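Local coordinates for protein metallo-beta-lactamase (Serratia marcescens, PDB 6K4X) that hydrolyses the beta-lactam ring of antibiotics with two zinc ions in its active site, as a subclass B3 metallo-beta-lactamase, at residues R3-P8 against G24-V29; Q10-Y15 against D220-Q225; H19-G24 against A53-M58; K66-T71 against A90-G95; D169-D174 against L206-A211. One frame throughout, in Å; residues are numbered along the deposited sequence.

Contacts 3 and 4 are mostly buried, whereas contacts 1, 2 and 5 each have a more open side. Contacts 2, 3 and 4 all reach the seven-stranded sheet: contacts 2 and 3 through the neighbouring strands 12-15 and 18-20, contact 4 through 65-69 and 91-95. Contact 5 belongs to the five-stranded sheet, and its Ile-210 packs on contact 2. Contacts 1 and 3 share Gly-24. The chemistry differs with place. Contacts 4 and 5 pair parallel strands through backbone bonds; contact 5 adds an Asp-209 side-chain bond and a shared water. Contact 2 is sulfur, ring and amide packing with one water bridge, contact 3 is apolar with one amide bond, and contact 1 joins two loops beside the zinc site.

Contact 1: R3-P8 against G24-V29; sequences RDWSSP and GGISAV
Trp-5 lays one face of its indole over the end of Ile-26. The methyl CD1 of Ile-26 sits 4.0 Å from the centroid of the five-membered ring of Trp-5, 24° off its normal, which is a CH-pi contact. CG1 of Ile-26 backs it up at 3.8 Å from CB of Trp-5. At the start of both segments, Arg-3 turns its guanidinium so that the carbonyl of Gly-24 lies at its edge, close to its plane. NH1 of Arg-3 gives a 3.2 Å hydrogen bond to O of Gly-24, on a lone pair of that oxygen. NH1 also bonds Gln-9, and the group makes a cation-pi contact with Trp-222. With chi1 at 59°, OG of Ser-7 bonds O of Asp-4 at 2.8 Å. N of Ser-7 reaches that oxygen from the same face of its plane, and the two bonds close the type I turn from Asp-4 to Ser-7. N of Gly-24 bonds O of Ser-7 at 3.0 Å, and OG of Ser-7 weakly, which ties the turn to the loop 24-29. Trp-5 touches the zinc ligand Asp-76, and Ile-26 touches Asp-76, His-77 and His-215. The pairing is thus polar at Gly-24 and apolar against the ligands, in the second shell of the zinc site.

Contact 2: Q10-Y15 against D220-Q225; sequences QPFTIY and DMWTRQ
Phe-12 points its side chain at helix 221-231. CB leads to CG of Phe-12, which is 3.6 Å from NE2 of Gln-225. CD1 of Phe-12 comes to 3.4 Å from NE2 of Gln-225. This nitrogen lies over one face of the ring, offset toward the rim, with ring and amide planes 37° apart. CE1 of Phe-12 meets CZ3 of Trp-222 at 3.8 Å, and the two side chains cross at about a right angle. At the tip, SD of Met-221 sits by CZ and CE2 of Phe-12, 4.0 Å from CZ. The sulfur stands at the ring edge, near its plane, in a Met-aromatic contact. Beside this, Ile-14 and Met-221 reach toward each other tip to tip, CD1 of Ile-14 to CE of Met-221 at 3.9 Å. Bends at chi2 and chi3 of Met-221 put SD at the ring edge and CE at Ile-14. A water accepts from NE2 of Gln-225 and donates to O of Gln-10, which links the amide to the backbone. The Phe-12 ring also meets Tyr-20. This is helix-on-sheet packing: the first strand of the seven-stranded sheet meets helix 221-231, which follows strand 210-213 of the other sheet, within the alpha-beta/beta-alpha sandwich of metallo-beta-lactamases.

Contact 3: H19-G24 against A53-M58; sequences HYVGTG and ANIRAM
The end of strand 18-20 and the loop after it pass beside the last turns of helix 47-57, nearest at Val-21 and Asn-54, whose CA atoms are 5.3 Å apart. Val-21 points its side chain at the helix. Its CB packs against CB of Asn-54 at 3.9 Å. The Val-21 and Ile-55 side chains cross obliquely, CG2 of Val-21 4.2 Å from CG1 of Ile-55. The other branch of Val-21, CG1, is 4.3 Å from CG of Met-58. The amide of Asn-54 carries the polar part. With chi1 at -74°, CG lies beside the backbone N, and ND2 is brought to the carbonyl of Val-21. The hydrogen bond from ND2 of Asn-54 to O of Val-21 is 3.0 Å long and nearly straight, with an angle of 171° at the hydrogen. The oxygen lies in the amide plane, but the donor stands above the carbonyl plane, well off its lone pairs. O of Gly-22 is equally near ND2, at an angle too poor for a bond. At the other end Met-58 bends at chi2 and chi3 and carries its methyl to His-19. CE of Met-58 is 3.7 Å from ND1 of His-19. That nitrogen bonds OG1 of Thr-13, while NE2 of His-19 bonds OG of Ser-32, so both ring nitrogens have polar partners. The ring also meets Phe-60. Sheet and helix thus meet along a mainly apolar seam, with one amide bond that gives the carbonyl of Val-21 a donor, though not on a lone pair.

Contact 4: K66-T71 against A90-G95; sequences KYILST and ATVLAG
The ring of Tyr-67 has O of Thr-91 at its edge, near the ring plane, while CD1 of Leu-93 approaches it obliquely. CD1 of Tyr-67 is 3.7 Å from CD1 of Leu-93. Tyr-67 and Thr-91 lie side by side, pointing the same way, with CD1 of Tyr-67 4.0 Å from CB of Thr-91. Leu-69 and Leu-93 also run side by side, CD2 of Leu-69 to CD1 of Leu-93 at 3.8 Å, so CD1 of Leu-93 touches both Tyr-67 and Leu-69. Val-135 of the other sheet packs on Tyr-67 and Leu-93. The opposite face carries Ile-68 and Val-92. There CG1 of Ile-68 meets CB of Ala-90 at 3.8 Å, and helix 81-88 covers both Ile-68 and Val-92. Four backbone bonds join the strands: N of Thr-91 to O of Lys-66, N of Ile-68 to O of Thr-91, N of Leu-93 to O of Ile-68, and N of Ser-70 to O of Leu-93. A water accepts from N of Gly-95 and lies 2.8 Å from O of Ser-70. Two adjacent parallel strands with helices between them in the chain form a beta-alpha-beta crossover, and the chain runs on from strand 65-69, through Ser-70 and Thr-71, to the zinc ligands His-72 and His-74.

Contact 5: D169-D174 against L206-A211; sequences DVVFAD and LSCDIA
Asp-169 and Asp-209 cross at a slant, with their carboxylate planes only 16° apart. OD2 of Asp-169 lies 3.8 Å from OD2 of Asp-209, close for like charges. A water stands between the two, donating to OD2 of Asp-169 at 2.9 Å and more weakly to OD2 of Asp-209. The same OD2 of Asp-209 accepts from N of Asp-169 at 2.8 Å, through its anti lone pair. That bond is nearly straight, 175° at the hydrogen. Chi1 of -64° puts the carboxylate of Asp-209 where OD2 meets this N-H. Ser-207 joins in, its CB 3.4 Å from OD2 of Asp-169. Farther along, CG1 of Val-171 packs 3.9 Å from CD1 of Leu-206, the side chains meeting at an angle. CG2 of Val-171 packs on O of Ser-207 at 3.5 Å and on Cys-208. Cys-208 is disulfide-bonded to Cys-242 in helix 241-260, which also touches Val-171. The strands are held in parallel register by two backbone bonds. O of Asp-169 accepts from N of Ile-210 at 3.0 Å and, weakly, from N of Asp-209; N of Val-171 bonds O of Ile-210. Helix 190-205 connects them in a beta-alpha-beta unit. The chemistry implies a junction closed at its outer end by a shared water and a backbone N-H, which probably ease the repulsion of the two carboxylates, and packed by apolar groups farther in.

Contact 1: R3-P8 against G24-V29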
# COMPACT_ATOMS: atom_id res chain seq x y z
N ARG A 3 -1.15 14.20 -11.91
CA ARG A 3 -1.17 12.97 -11.07
C ARG A 3 0.17 12.83 -10.33
O ARG A 3 0.75 11.76 -10.31
CB ARG A 3 -1.43 11.72 -11.92
CG ARG A 3 -2.77 11.73 -12.64
CD ARG A 3 -3.45 10.38 -12.68
NE ARG A 3 -4.88 10.50 -12.93
CZ ARG A 3 -5.80 10.71 -11.98
NH1 ARG A 3 -5.44 10.74 -10.71
NH2 ARG A 3 -7.07 10.86 -12.31
N ASP A 4 0.64 13.93 -9.73
CA ASP A 4 1.83 13.92 -8.89
C ASP A 4 1.50 13.26 -7.55
O ASP A 4 0.32 13.08 -7.17
CB ASP A 4 2.43 15.32 -8.74
CG ASP A 4 2.90 15.91 -10.06
OD1 ASP A 4 3.54 15.18 -10.84
OD2 ASP A 4 2.62 17.11 -10.30
N TRP A 5 2.54 12.85 -6.82
CA TRP A 5 2.39 12.05 -5.62
C TRP A 5 1.63 12.80 -4.53
O TRP A 5 1.11 12.19 -3.64
CB TRP A 5 3.73 11.67 -5.02
CG TRP A 5 4.56 10.71 -5.80
CD1 TRP A 5 4.18 9.97 -6.87
CD2 TRP A 5 5.95 10.46 -5.57
NE1 TRP A 5 5.25 9.21 -7.29
CE2 TRP A 5 6.34 9.51 -6.53
CE3 TRP A 5 6.89 10.94 -4.66
CZ2 TRP A 5 7.65 9.02 -6.58
CZ3 TRP A 5 8.18 10.46 -4.71
CH2 TRP A 5 8.55 9.51 -5.67
N SER A 6 1.68 14.14 -4.56
CA SER A 6 1.06 14.98 -3.54
C SER A 6 -0.22 15.64 -4.04
O SER A 6 -0.78 16.44 -3.30
CB SER A 6 2.02 16.05 -3.09
OG SER A 6 3.19 15.48 -2.51
N SER A 7 -0.67 15.33 -5.24
CA SER A 7 -1.72 16.12 -5.88
C SER A 7 -3.08 15.83 -5.26
O SER A 7 -3.44 14.68 -4.94
CB SER A 7 -1.77 15.86 -7.35
OG SER A 7 -2.02 14.50 -7.63
N PRO A 8 -3.95 16.86 -5.17
CA PRO A 8 -5.35 16.63 -4.84
C PRO A 8 -5.99 15.60 -5.76
O PRO A 8 -5.62 15.45 -6.95
CB PRO A 8 -5.97 18.01 -5.03
CG PRO A 8 -4.85 18.94 -4.64
CD PRO A 8 -3.61 18.30 -5.24
N GLY A 24 -3.51 12.04 -6.42
CA GLY A 24 -3.59 11.67 -7.82
C GLY A 24 -2.60 10.59 -8.19
O GLY A 24 -2.83 9.84 -9.15
N GLY A 25 -1.50 10.50 -7.45
CA GLY A 25 -0.42 9.62 -7.82
C GLY A 25 -0.11 8.51 -6.84
O GLY A 25 0.67 7.62 -7.19
N ILE A 26 -0.65 8.57 -5.61
CA ILE A 26 -0.32 7.53 -4.61
C ILE A 26 -1.62 7.08 -3.95
O ILE A 26 -2.39 7.92 -3.48
CB ILE A 26 0.68 8.00 -3.54
CG1 ILE A 26 2.01 8.44 -4.15
CG2 ILE A 26 0.88 6.92 -2.51
CD1 ILE A 26 2.85 7.31 -4.71
N SER A 27 -1.83 5.76 -3.87
CA SER A 27 -3.02 5.26 -3.26
C SER A 27 -2.99 5.43 -1.75
O SER A 27 -1.99 5.23 -1.09
CB SER A 27 -3.20 3.80 -3.57
OG SER A 27 -3.37 3.61 -4.96
N ALA A 28 -4.18 5.71 -1.21
CA ALA A 28 -4.48 5.55 0.20
C ALA A 28 -5.94 5.14 0.25
O ALA A 28 -6.75 5.59 -0.56
CB ALA A 28 -4.20 6.79 1.02
N VAL A 29 -6.27 4.25 1.19
CA VAL A 29 -7.61 3.72 1.27
C VAL A 29 -8.13 3.88 2.68
O VAL A 29 -7.44 3.55 3.65
CB VAL A 29 -7.66 2.26 0.81
CG1 VAL A 29 -8.89 1.53 1.32
CG2 VAL A 29 -7.59 2.17 -0.70

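Contact 2: Q10-Y15 against D220-Q225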
# COMPACT_ATOMS: atom_id res chain seq x y z
N GLN A 10 -10.17 13.96 -5.91
CA GLN A 10 -11.47 13.88 -5.27
C GLN A 10 -11.66 12.42 -4.86
O GLN A 10 -11.52 11.51 -5.69
CB GLN A 10 -12.58 14.32 -6.23
CG GLN A 10 -13.93 14.46 -5.56
CD GLN A 10 -13.99 15.63 -4.60
OE1 GLN A 10 -13.34 16.66 -4.82
NE2 GLN A 10 -14.76 15.48 -3.53
N PRO A 11 -12.00 12.13 -3.59
CA PRO A 11 -12.11 10.74 -3.16
C PRO A 11 -13.37 10.07 -3.71
O PRO A 11 -14.30 10.74 -4.14
CB PRO A 11 -12.10 10.84 -1.63
CG PRO A 11 -12.72 12.20 -1.39
CD PRO A 11 -12.17 13.08 -2.48
N PHE A 12 -13.37 8.74 -3.67
CA PHE A 12 -14.45 8.00 -4.27
C PHE A 12 -14.52 6.62 -3.64
O PHE A 12 -13.53 6.06 -3.17
CB PHE A 12 -14.27 7.86 -5.79
CG PHE A 12 -12.95 7.29 -6.27
CD1 PHE A 12 -11.84 8.09 -6.34
CD2 PHE A 12 -12.84 5.95 -6.65
CE1 PHE A 12 -10.63 7.58 -6.80
CE2 PHE A 12 -11.64 5.45 -7.10
CZ PHE A 12 -10.53 6.25 -7.15
N THR A 13 -15.73 6.07 -3.64
CA THR A 13 -15.94 4.73 -3.10
C THR A 13 -15.66 3.71 -4.20
O THR A 13 -16.17 3.81 -5.31
CB THR A 13 -17.35 4.56 -2.55
OG1 THR A 13 -17.49 5.50 -1.49
CG2 THR A 13 -17.64 3.15 -2.09
N ILE A 14 -14.85 2.70 -3.89
CA ILE A 14 -14.53 1.65 -4.83
C ILE A 14 -15.53 0.51 -4.69
O ILE A 14 -16.05 -0.01 -5.70
CB ILE A 14 -13.07 1.18 -4.62
CG1 ILE A 14 -12.14 2.26 -5.19
CG2 ILE A 14 -12.80 -0.17 -5.27
CD1 ILE A 14 -10.68 2.10 -4.87
N TYR A 15 -15.82 0.06 -3.47
CA TYR A 15 -16.80 -1.00 -3.26
C TYR A 15 -17.18 -1.01 -1.79
O TYR A 15 -16.30 -1.04 -0.92
CB TYR A 15 -16.23 -2.37 -3.64
CG TYR A 15 -17.29 -3.43 -3.75
CD1 TYR A 15 -18.01 -3.58 -4.92
CD2 TYR A 15 -17.61 -4.26 -2.68
CE1 TYR A 15 -19.03 -4.51 -5.04
CE2 TYR A 15 -18.62 -5.20 -2.78
CZ TYR A 15 -19.35 -5.30 -3.96
OH TYR A 15 -20.36 -6.23 -4.09
N ASP A 220 -4.09 0.14 -13.25
CA ASP A 220 -4.90 0.95 -14.16
C ASP A 220 -6.07 1.62 -13.43
O ASP A 220 -7.16 1.74 -14.00
CB ASP A 220 -5.36 0.12 -15.36
CG ASP A 220 -4.22 -0.52 -16.12
OD1 ASP A 220 -3.14 0.06 -16.18
OD2 ASP A 220 -4.45 -1.62 -16.67
N MET A 221 -5.83 2.18 -12.25
CA MET A 221 -6.93 2.77 -11.47
C MET A 221 -7.69 3.83 -12.26
O MET A 221 -8.91 3.90 -12.13
CB MET A 221 -6.36 3.41 -10.21
CG MET A 221 -7.37 4.15 -9.36
SD MET A 221 -8.63 3.07 -8.62
CE MET A 221 -7.64 2.33 -7.32
N TRP A 222 -6.99 4.69 -12.98
CA TRP A 222 -7.66 5.84 -13.57
C TRP A 222 -8.46 5.44 -14.80
O TRP A 222 -9.55 5.94 -15.03
CB TRP A 222 -6.65 6.96 -13.82
CG TRP A 222 -5.87 7.20 -12.57
CD1 TRP A 222 -4.52 7.07 -12.42
CD2 TRP A 222 -6.40 7.51 -11.27
NE1 TRP A 222 -4.17 7.27 -11.11
CE2 TRP A 222 -5.30 7.53 -10.38
CE3 TRP A 222 -7.69 7.74 -10.77
CZ2 TRP A 222 -5.47 7.81 -9.02
CZ3 TRP A 222 -7.85 7.99 -9.42
CH2 TRP A 222 -6.75 8.02 -8.56
N THR A 223 -7.94 4.51 -15.60
CA THR A 223 -8.75 3.90 -16.65
C THR A 223 -9.99 3.22 -16.06
O THR A 223 -11.11 3.34 -16.62
CB THR A 223 -7.92 2.91 -17.47
OG1 THR A 223 -6.84 3.64 -18.06
CG2 THR A 223 -8.73 2.22 -18.55
N ARG A 224 -9.82 2.47 -14.97
CA ARG A 224 -10.95 1.79 -14.34
C ARG A 224 -11.97 2.80 -13.83
O ARG A 224 -13.18 2.58 -13.94
CB ARG A 224 -10.47 0.88 -13.20
CG ARG A 224 -9.69 -0.32 -13.69
CD ARG A 224 -9.21 -1.15 -12.51
NE ARG A 224 -8.38 -2.27 -12.89
CZ ARG A 224 -8.82 -3.40 -13.40
NH1 ARG A 224 -10.12 -3.58 -13.58
NH2 ARG A 224 -7.97 -4.37 -13.70
N GLN A 225 -11.51 3.88 -13.20
CA GLN A 225 -12.45 4.85 -12.66
C GLN A 225 -13.27 5.46 -13.80
O GLN A 225 -14.48 5.69 -13.65
CB GLN A 225 -11.71 5.92 -11.85
CG GLN A 225 -12.69 6.95 -11.30
CD GLN A 225 -12.00 8.11 -10.67
OE1 GLN A 225 -11.01 8.64 -11.20
NE2 GLN A 225 -12.58 8.59 -9.59
O HOH W 1 -12.96 11.03 -8.05

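Contact 3: H19-G24 against A53-M58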
# COMPACT_ATOMS: atom_id res chain seq x y z
N HIS A 19 -12.94 2.99 0.37
CA HIS A 19 -12.92 4.32 -0.26
C HIS A 19 -11.49 4.69 -0.63
O HIS A 19 -10.58 4.52 0.21
CB HIS A 19 -13.50 5.39 0.67
CG HIS A 19 -14.73 4.95 1.39
ND1 HIS A 19 -15.96 4.91 0.78
CD2 HIS A 19 -14.88 4.46 2.63
CE1 HIS A 19 -16.84 4.44 1.67
NE2 HIS A 19 -16.20 4.15 2.80
N TYR A 20 -11.27 5.20 -1.84
CA TYR A 20 -10.01 5.77 -2.21
C TYR A 20 -9.94 7.20 -1.68
O TYR A 20 -10.81 8.01 -1.99
CB TYR A 20 -9.84 5.76 -3.72
CG TYR A 20 -8.47 6.19 -4.19
CD1 TYR A 20 -8.14 7.53 -4.30
CD2 TYR A 20 -7.51 5.25 -4.52
CE1 TYR A 20 -6.88 7.91 -4.74
CE2 TYR A 20 -6.26 5.62 -4.97
CZ TYR A 20 -5.93 6.96 -5.07
OH TYR A 20 -4.69 7.32 -5.53
N VAL A 21 -8.91 7.49 -0.87
CA VAL A 21 -8.71 8.78 -0.27
C VAL A 21 -7.30 9.31 -0.51
O VAL A 21 -6.88 10.27 0.13
CB VAL A 21 -9.05 8.78 1.23
CG1 VAL A 21 -10.52 8.54 1.47
CG2 VAL A 21 -8.19 7.80 2.02
N GLY A 22 -6.54 8.68 -1.42
CA GLY A 22 -5.19 9.09 -1.72
C GLY A 22 -5.11 10.31 -2.64
O GLY A 22 -6.06 11.06 -2.87
N THR A 23 -3.89 10.52 -3.13
CA THR A 23 -3.58 11.61 -4.03
C THR A 23 -3.79 11.14 -5.47
O THR A 23 -4.17 10.01 -5.75
CB THR A 23 -2.15 12.10 -3.79
OG1 THR A 23 -1.30 10.97 -4.04
CG2 THR A 23 -1.95 12.64 -2.39
N GLY A 24 -3.51 12.04 -6.42
CA GLY A 24 -3.59 11.67 -7.82
C GLY A 24 -2.60 10.59 -8.19
O GLY A 24 -2.83 9.84 -9.15
N ALA A 53 -8.22 15.83 4.16
CA ALA A 53 -9.38 16.49 3.60
C ALA A 53 -10.29 15.47 2.89
O ALA A 53 -11.52 15.59 2.92
CB ALA A 53 -8.94 17.57 2.65
N ASN A 54 -9.68 14.48 2.24
CA ASN A 54 -10.41 13.48 1.51
C ASN A 54 -11.26 12.63 2.46
O ASN A 54 -12.40 12.29 2.14
CB ASN A 54 -9.47 12.63 0.67
CG ASN A 54 -8.94 13.34 -0.56
OD1 ASN A 54 -9.44 14.40 -0.96
ND2 ASN A 54 -7.95 12.74 -1.21
N ILE A 55 -10.69 12.24 3.60
CA ILE A 55 -11.44 11.46 4.56
C ILE A 55 -12.65 12.26 5.03
O ILE A 55 -13.76 11.73 5.12
CB ILE A 55 -10.52 11.06 5.73
CG1 ILE A 55 -9.47 10.05 5.27
CG2 ILE A 55 -11.33 10.55 6.91
CD1 ILE A 55 -8.36 9.83 6.26
N ARG A 56 -12.45 13.54 5.35
CA ARG A 56 -13.56 14.39 5.77
C ARG A 56 -14.59 14.52 4.63
O ARG A 56 -15.80 14.53 4.88
CB ARG A 56 -13.05 15.75 6.26
CG ARG A 56 -12.20 15.66 7.52
CD ARG A 56 -11.92 17.03 8.11
NE ARG A 56 -11.25 17.96 7.21
CZ ARG A 56 -9.94 18.13 7.13
NH1 ARG A 56 -9.16 17.58 8.03
NH2 ARG A 56 -9.41 18.88 6.16
N ALA A 57 -14.13 14.65 3.40
CA ALA A 57 -15.05 14.80 2.26
C ALA A 57 -15.93 13.56 2.09
O ALA A 57 -17.03 13.66 1.54
CB ALA A 57 -14.28 15.11 1.00
N MET A 58 -15.46 12.39 2.55
CA MET A 58 -16.25 11.16 2.50
C MET A 58 -17.15 11.04 3.73
O MET A 58 -17.87 10.05 3.88
CB MET A 58 -15.33 9.95 2.36
CG MET A 58 -14.55 9.95 1.04
SD MET A 58 -15.57 10.01 -0.46
CE MET A 58 -16.23 8.35 -0.49

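Contact 4: K66-T71 against A90-G95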
# COMPACT_ATOMS: atom_id res chain seq x y z
N LYS A 66 -8.53 4.54 13.59
CA LYS A 66 -7.90 3.90 14.74
C LYS A 66 -6.57 3.23 14.41
O LYS A 66 -5.73 3.10 15.30
CB LYS A 66 -8.86 2.87 15.35
CG LYS A 66 -10.19 3.46 15.80
CD LYS A 66 -10.09 4.71 16.63
CE LYS A 66 -11.46 5.22 17.06
NZ LYS A 66 -11.38 6.48 17.81
N TYR A 67 -6.40 2.82 13.16
CA TYR A 67 -5.16 2.19 12.70
C TYR A 67 -4.78 2.81 11.37
O TYR A 67 -5.67 3.11 10.54
CB TYR A 67 -5.31 0.69 12.48
CG TYR A 67 -5.48 -0.11 13.74
CD1 TYR A 67 -4.43 -0.26 14.61
CD2 TYR A 67 -6.67 -0.73 14.06
CE1 TYR A 67 -4.54 -1.00 15.78
CE2 TYR A 67 -6.81 -1.47 15.24
CZ TYR A 67 -5.73 -1.60 16.09
OH TYR A 67 -5.81 -2.33 17.26
N ILE A 68 -3.47 2.99 11.16
CA ILE A 68 -2.91 3.32 9.86
C ILE A 68 -1.99 2.15 9.51
O ILE A 68 -1.04 1.87 10.24
CB ILE A 68 -2.13 4.64 9.90
CG1 ILE A 68 -3.01 5.81 10.32
CG2 ILE A 68 -1.48 4.91 8.56
CD1 ILE A 68 -2.27 7.07 10.73
N LEU A 69 -2.26 1.52 8.38
CA LEU A 69 -1.50 0.38 7.91
C LEU A 69 -0.51 0.84 6.86
O LEU A 69 -0.90 1.54 5.94
CB LEU A 69 -2.46 -0.66 7.31
CG LEU A 69 -3.65 -1.04 8.18
CD1 LEU A 69 -4.45 -2.13 7.51
CD2 LEU A 69 -3.22 -1.43 9.58
N SER A 70 0.74 0.40 6.97
CA SER A 70 1.79 0.79 6.03
C SER A 70 2.08 -0.36 5.08
O SER A 70 2.37 -1.49 5.54
CB SER A 70 3.03 1.18 6.79
OG SER A 70 4.12 1.45 5.91
N THR A 71 2.10 -0.09 3.78
CA THR A 71 2.64 -1.05 2.80
C THR A 71 4.17 -1.12 2.94
O THR A 71 4.73 -2.14 3.34
CB THR A 71 2.23 -0.71 1.36
OG1 THR A 71 2.61 0.64 1.08
CG2 THR A 71 0.76 -0.94 1.10
N ALA A 90 -4.13 7.47 15.73
CA ALA A 90 -4.11 6.06 15.35
C ALA A 90 -2.78 5.41 15.73
O ALA A 90 -1.74 6.05 15.89
CB ALA A 90 -4.37 5.94 13.87
N THR A 91 -2.84 4.09 15.79
CA THR A 91 -1.65 3.24 15.87
C THR A 91 -1.24 2.87 14.45
O THR A 91 -2.10 2.52 13.62
CB THR A 91 -1.92 1.99 16.68
OG1 THR A 91 -2.23 2.42 18.01
CG2 THR A 91 -0.76 1.03 16.72
N VAL A 92 0.06 2.94 14.17
CA VAL A 92 0.61 2.60 12.87
C VAL A 92 1.11 1.16 12.90
O VAL A 92 1.90 0.80 13.78
CB VAL A 92 1.76 3.56 12.52
CG1 VAL A 92 2.38 3.21 11.19
CG2 VAL A 92 1.28 5.01 12.54
N LEU A 93 0.68 0.34 11.94
CA LEU A 93 1.07 -1.06 11.89
C LEU A 93 1.88 -1.32 10.63
O LEU A 93 1.52 -0.85 9.55
CB LEU A 93 -0.15 -1.96 11.91
CG LEU A 93 -1.04 -1.82 13.14
CD1 LEU A 93 -2.23 -2.74 13.05
CD2 LEU A 93 -0.30 -2.08 14.43
N ALA A 94 2.94 -2.11 10.76
CA ALA A 94 3.86 -2.35 9.67
C ALA A 94 4.55 -3.69 9.85
O ALA A 94 4.64 -4.25 10.97
CB ALA A 94 4.88 -1.25 9.59
N GLY A 95 5.16 -4.16 8.77
CA GLY A 95 6.03 -5.31 8.85
C GLY A 95 7.19 -5.04 9.78
O GLY A 95 7.70 -3.93 9.85
O HOH W 2 4.77 -2.68 6.31

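Contact 5: D169-D174 against L206-A211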
# COMPACT_ATOMS: atom_id res chain seq x y z
N ASP A 169 -13.31 -9.65 -2.35
CA ASP A 169 -12.01 -9.64 -1.72
C ASP A 169 -11.19 -8.49 -2.29
O ASP A 169 -10.96 -8.43 -3.52
CB ASP A 169 -11.29 -10.97 -1.97
CG ASP A 169 -12.01 -12.11 -1.28
OD1 ASP A 169 -12.64 -11.88 -0.22
OD2 ASP A 169 -12.02 -13.20 -1.87
N VAL A 170 -10.76 -7.61 -1.40
CA VAL A 170 -10.00 -6.42 -1.75
C VAL A 170 -8.56 -6.61 -1.29
O VAL A 170 -8.30 -7.10 -0.19
CB VAL A 170 -10.61 -5.18 -1.10
CG1 VAL A 170 -9.88 -3.92 -1.52
CG2 VAL A 170 -12.09 -5.07 -1.38
N VAL A 171 -7.62 -6.23 -2.15
CA VAL A 171 -6.19 -6.33 -1.88
C VAL A 171 -5.57 -4.95 -2.09
O VAL A 171 -5.71 -4.38 -3.17
CB VAL A 171 -5.52 -7.36 -2.82
CG1 VAL A 171 -4.03 -7.41 -2.57
CG2 VAL A 171 -6.17 -8.73 -2.70
N PHE A 172 -4.88 -4.43 -1.07
CA PHE A 172 -4.05 -3.25 -1.21
C PHE A 172 -2.63 -3.75 -1.41
O PHE A 172 -1.99 -4.24 -0.48
CB PHE A 172 -4.20 -2.31 -0.01
CG PHE A 172 -3.68 -0.92 -0.23
CD1 PHE A 172 -2.33 -0.69 -0.44
CD2 PHE A 172 -4.53 0.16 -0.26
CE1 PHE A 172 -1.85 0.60 -0.64
CE2 PHE A 172 -4.05 1.43 -0.44
CZ PHE A 172 -2.71 1.66 -0.63
N ALA A 173 -2.19 -3.73 -2.66
CA ALA A 173 -0.98 -4.44 -3.08
C ALA A 173 0.25 -3.55 -2.87
O ALA A 173 0.35 -2.47 -3.46
CB ALA A 173 -1.12 -4.87 -4.51
N ASP A 174 1.17 -4.02 -2.04
CA ASP A 174 2.45 -3.37 -1.91
C ASP A 174 3.21 -3.45 -3.24
O ASP A 174 2.92 -4.29 -4.11
CB ASP A 174 3.28 -4.01 -0.81
CG ASP A 174 4.50 -3.20 -0.41
OD1 ASP A 174 4.51 -2.00 -0.69
OD2 ASP A 174 5.37 -3.80 0.26
N LEU A 206 -3.15 -14.83 -3.98
CA LEU A 206 -4.17 -14.17 -3.14
C LEU A 206 -5.55 -14.29 -3.79
O LEU A 206 -5.71 -14.11 -4.97
CB LEU A 206 -3.85 -12.69 -2.98
CG LEU A 206 -2.65 -12.36 -2.09
CD1 LEU A 206 -2.33 -10.89 -2.14
CD2 LEU A 206 -2.87 -12.79 -0.65
N SER A 207 -6.56 -14.47 -2.95
CA SER A 207 -7.95 -14.18 -3.31
C SER A 207 -8.05 -12.68 -3.61
O SER A 207 -7.77 -11.87 -2.74
CB SER A 207 -8.88 -14.59 -2.19
OG SER A 207 -8.76 -15.97 -1.89
N CYS A 208 -8.45 -12.30 -4.83
CA CYS A 208 -8.19 -10.92 -5.28
C CYS A 208 -9.22 -10.42 -6.29
O CYS A 208 -8.87 -10.27 -7.48
CB CYS A 208 -6.81 -10.90 -5.94
SG CYS A 208 -6.25 -9.30 -6.61
N ASP A 209 -10.41 -10.01 -5.85
CA ASP A 209 -11.41 -9.48 -6.75
C ASP A 209 -11.08 -8.04 -7.15
O ASP A 209 -11.30 -7.69 -8.32
CB ASP A 209 -12.80 -9.51 -6.12
CG ASP A 209 -13.28 -10.91 -5.84
OD1 ASP A 209 -13.26 -11.73 -6.79
OD2 ASP A 209 -13.66 -11.18 -4.70
N ILE A 210 -10.65 -7.22 -6.20
CA ILE A 210 -10.36 -5.80 -6.44
C ILE A 210 -8.96 -5.55 -5.91
O ILE A 210 -8.75 -5.65 -4.69
CB ILE A 210 -11.37 -4.89 -5.74
CG1 ILE A 210 -12.78 -5.12 -6.28
CG2 ILE A 210 -10.93 -3.42 -5.84
CD1 ILE A 210 -13.86 -4.46 -5.44
N ALA A 211 -8.02 -5.23 -6.80
CA ALA A 211 -6.67 -4.86 -6.37
C ALA A 211 -6.50 -3.35 -6.48
O ALA A 211 -6.83 -2.75 -7.51
CB ALA A 211 -5.62 -5.59 -7.18
O HOH W 3 -12.17 -13.82 -4.67